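Local atomic coordinates of oxidoreductase, zinc-binding dehydrogenase family (Myxococcus xanthus, PDB entry 5K1S), a protein that acts as a zinc-binding medium-chain reductase involved in the alternative de novo biosynthesis of isovaleryl coenzyme A. Residues Glu258-Gly261 with Ser262-Phe265; Gly169-Val172 with His173-Thr177. All coordinates share one frame; numbering follows the deposited sequence.

Interaction 1 (Glu258-Gly261 with Ser262-Phe265)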
loop_
_atom_site.group_PDB
_atom_site.type_symbol
_atom_site.label_atom_id
_atom_site.label_comp_id
_atom_site.label_asym_id
_atom_site.label_seq_id
_atom_site.Cartn_x
_atom_site.Cartn_y
_atom_site.Cartn_z
ATOM N N GLU A 258 6.675 -3.728 8.273
ATOM C CA GLU A 258 7.993 -3.624 7.648
ATOM C C GLU A 258 8.693 -2.382 8.185
ATOM O O GLU A 258 8.500 -1.276 7.676
ATOM C CB GLU A 258 7.864 -3.582 6.129
ATOM C CG GLU A 258 9.194 -3.457 5.398
ATOM C CD GLU A 258 10.138 -4.610 5.691
ATOM O OE1 GLU A 258 10.082 -5.629 4.969
ATOM O OE2 GLU A 258 10.934 -4.500 6.647
ATOM N N ILE A 259 9.513 -2.569 9.216
ATOM C CA ILE A 259 10.288 -1.472 9.789
ATOM C C ILE A 259 11.635 -1.326 9.096
ATOM O O ILE A 259 12.086 -0.210 8.830
ATOM C CB ILE A 259 10.464 -1.691 11.306
ATOM C CG1 ILE A 259 9.102 -1.719 12.005
ATOM C CG2 ILE A 259 11.353 -0.600 11.905
ATOM C CD1 ILE A 259 9.165 -2.146 13.459
ATOM N N VAL A 260 12.299 -2.446 8.805
ATOM C CA VAL A 260 13.618 -2.390 8.180
ATOM C C VAL A 260 13.525 -1.731 6.810
ATOM O O VAL A 260 14.247 -0.774 6.511
ATOM C CB VAL A 260 14.228 -3.800 8.088
ATOM C CG1 VAL A 260 15.586 -3.755 7.406
ATOM C CG2 VAL A 260 14.347 -4.421 9.475
ATOM N N GLY A 261 12.641 -2.241 5.957
ATOM C CA GLY A 261 12.479 -1.704 4.621
ATOM C C GLY A 261 13.111 -2.567 3.547
ATOM O O GLY A 261 12.825 -3.764 3.450
ATOM N N SER A 262 13.996 -1.964 2.745
ATOM C CA SER A 262 14.520 -2.637 1.560
ATOM C C SER A 262 15.241 -3.933 1.913
ATOM O O SER A 262 15.158 -4.919 1.170
ATOM C CB SER A 262 15.463 -1.697 0.805
ATOM O OG SER A 262 16.510 -1.237 1.644
ATOM N N ALA A 263 15.954 -3.958 3.040
ATOM C CA ALA A 263 16.812 -5.099 3.344
ATOM C C ALA A 263 16.009 -6.389 3.473
ATOM O O ALA A 263 16.484 -7.463 3.086
ATOM C CB ALA A 263 17.604 -4.834 4.623
ATOM N N THR A 264 14.794 -6.307 4.013
ATOM C CA THR A 264 13.967 -7.482 4.258
ATOM C C THR A 264 12.710 -7.520 3.400
ATOM O O THR A 264 11.934 -8.475 3.510
ATOM C CB THR A 264 13.562 -7.544 5.736
ATOM O OG1 THR A 264 12.704 -6.438 6.044
ATOM C CG2 THR A 264 14.783 -7.495 6.639
ATOM N N PHE A 265 12.495 -6.519 2.544
ATOM C CA PHE A 265 11.210 -6.382 1.864
ATOM C C PHE A 265 10.915 -7.586 0.975
ATOM O O PHE A 265 9.839 -8.187 1.062
ATOM C CB PHE A 265 11.195 -5.090 1.046
ATOM C CG PHE A 265 9.825 -4.673 0.596
ATOM C CD1 PHE A 265 8.930 -4.109 1.489
ATOM C CD2 PHE A 265 9.434 -4.837 -0.719
ATOM C CE1 PHE A 265 7.673 -3.723 1.078
ATOM C CE2 PHE A 265 8.179 -4.451 -1.135
ATOM C CZ PHE A 265 7.297 -3.894 -0.236
#
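E258 OE1 receives a weak hydrogen bond from T264 OG1 at 2.9 Å and is also hydrogen-bonded to T268, one turn further along the helix. The other oxygen, OE2, accepts the backbone N-H of G261. That bond is nearly straight (175°), with G261 N to E258 OE2 at 2.9 Å, and the donor lies above the carboxylate plane. OE2 is further held by T190. The E258 chain leaves with CG anti to the backbone N and then bends at chi2 (60°), which turns the carboxylate across the turn to the helix start. E258 CG meets the F265 ring at its edge, 4.0 Å from CD1. Away from the ring, V260 CG1 packs on A263 CB at 3.6 Å. G261 O accepts T264 N at 3.3 Å. The backbone angles of G261 call for glycine, since a CB would press on the carbonyl O of V260. Replacing E258 with alanine is likely to take away the acceptor of the G261 N-H and the weaker partner of the T264 hydroxyl, so the turn could shift. This turn leads from strand 253-258 into helix 262-270 of a Rossmann-type beta-alpha-beta crossover. T190 belongs to strand 186-190, and F265 packs on V280 of strand 276-280.

Interaction 2 (Gly169-Val172 with His173-Thr177)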
loop_
_atom_site.group_PDB
_atom_site.type_symbol
_atom_site.label_atom_id
_atom_site.label_comp_id
_atom_site.label_asym_id
_atom_site.label_seq_id
_atom_site.Cartn_x
_atom_site.Cartn_y
_atom_site.Cartn_z
ATOM N N GLY A 169 3.920 5.583 19.892
ATOM C CA GLY A 169 3.076 6.429 19.063
ATOM C C GLY A 169 3.042 5.957 17.622
ATOM O O GLY A 169 1.973 5.827 17.020
ATOM N N THR A 170 4.217 5.683 17.054
ATOM C CA THR A 170 4.278 5.153 15.696
ATOM C C THR A 170 3.623 3.781 15.616
ATOM O O THR A 170 2.967 3.456 14.620
ATOM C CB THR A 170 5.732 5.079 15.233
ATOM O OG1 THR A 170 6.332 6.377 15.334
ATOM C CG2 THR A 170 5.817 4.589 13.790
ATOM N N ALA A 171 3.792 2.962 16.657
ATOM C CA ALA A 171 3.198 1.630 16.657
ATOM C C ALA A 171 1.680 1.704 16.556
ATOM O O ALA A 171 1.065 0.951 15.791
ATOM C CB ALA A 171 3.614 0.870 17.915
ATOM N N VAL A 172 1.055 2.603 17.320
ATOM C CA VAL A 172 -0.395 2.761 17.244
ATOM C C VAL A 172 -0.811 3.105 15.819
ATOM O O VAL A 172 -1.722 2.491 15.252
ATOM C CB VAL A 172 -0.873 3.830 18.245
ATOM C CG1 VAL A 172 -2.357 4.142 18.044
ATOM C CG2 VAL A 172 -0.620 3.368 19.676
ATOM N N HIS A 173 -0.149 4.097 15.222
ATOM C CA HIS A 173 -0.476 4.484 13.854
ATOM C C HIS A 173 -0.287 3.317 12.892
ATOM O O HIS A 173 -1.114 3.096 11.999
ATOM C CB HIS A 173 0.388 5.675 13.434
ATOM C CG HIS A 173 -0.006 6.274 12.120
ATOM N ND1 HIS A 173 -1.309 6.598 11.810
ATOM C CD2 HIS A 173 0.733 6.614 11.038
ATOM C CE1 HIS A 173 -1.356 7.108 10.592
ATOM N NE2 HIS A 173 -0.129 7.129 10.102
ATOM N N THR A 174 0.790 2.549 13.069
ATOM C CA THR A 174 1.096 1.443 12.167
ATOM C C THR A 174 0.194 0.242 12.430
ATOM O O THR A 174 -0.459 -0.268 11.514
ATOM C CB THR A 174 2.564 1.038 12.320
ATOM O OG1 THR A 174 3.404 2.179 12.105
ATOM C CG2 THR A 174 2.935 -0.056 11.325
ATOM N N VAL A 175 0.153 -0.223 13.679
ATOM C CA VAL A 175 -0.548 -1.461 14.001
ATOM C C VAL A 175 -2.056 -1.275 13.886
ATOM O O VAL A 175 -2.759 -2.132 13.337
ATOM C CB VAL A 175 -0.142 -1.939 15.408
ATOM C CG1 VAL A 175 -0.884 -3.215 15.790
ATOM C CG2 VAL A 175 1.366 -2.152 15.484
ATOM N N ARG A 176 -2.580 -0.162 14.401
ATOM C CA ARG A 176 -4.021 0.026 14.539
ATOM C C ARG A 176 -4.611 0.889 13.430
ATOM O O ARG A 176 -5.410 0.411 12.620
ATOM C CB ARG A 176 -4.332 0.656 15.900
ATOM C CG ARG A 176 -4.135 -0.275 17.060
ATOM C CD ARG A 176 -4.652 0.365 18.320
ATOM N NE ARG A 176 -4.508 -0.510 19.477
ATOM C CZ ARG A 176 -4.769 -0.139 20.727
ATOM N NH1 ARG A 176 -5.184 1.097 20.981
ATOM N NH2 ARG A 176 -4.611 -1.000 21.721
ATOM N N THR A 177 -4.236 2.168 13.392
ATOM C CA THR A 177 -4.872 3.106 12.474
ATOM C C THR A 177 -4.740 2.633 11.031
ATOM O O THR A 177 -5.727 2.574 10.290
ATOM C CB THR A 177 -4.258 4.497 12.644
ATOM O OG1 THR A 177 -3.936 4.716 14.024
ATOM C CG2 THR A 177 -5.230 5.563 12.180
#
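T170 O accepts two bonds from T174, one from the backbone N at 2.8 Å and one from OG1 at 2.9 Å. The T174 hydroxyl reaches it because OG1 lies beside its own backbone N (chi1 -55°). It approaches T170 O from above the carbonyl plane. The two threonine side chains lie side by side and point the same way, with T170 CG2 3.8 Å from T174 OG1. At the next residue, V175 CG2 lies against A171 O at 3.1 Å and comes only loosely, 4.5 Å, to A171 CB. V172 O also has two donors: R176 N at 2.9 Å and T177 N at 3.1 Å. The second marks a wider, pi-type turn in the helix. In H173, CG anti to the backbone N (chi1 -172°) carries the ring off the helix toward E313. The ring is gripped at both nitrogens: ND1 bonds to E313, which T177 OG1 also meets, and NE2 bonds to E300 of the second subunit. The R176 chain runs extended from CG to NE, and NH1 forms a salt bridge with E316. Helix 165-178 packs against two others: A171 and V175 meet helix 195-206, while V172 meets A317 and L320 of helix 311-323.

The two contacts follow one another in series, and they neither nest nor cross. Interaction 2 comes first, within helix 165-178. This helix carries the zinc ligand C166 near its start, and the side chain of T170 is about 7 Å from the metal. The chain then enters the parallel sheet at strand 186-190. Interaction 1 follows later, where strand 253-258 turns into helix 262-270. Interaction 2 closes no loop, being successive turns of one helix; interaction 1 closes a short strand-to-helix turn. The centres of interactions 1 and 2 are about 17 Å apart, and the two do not touch. V281 meets T170 and T174 of interaction 2 and I259 of interaction 1. It thus bridges the zinc-site helix and the turn that follows strand 253-258.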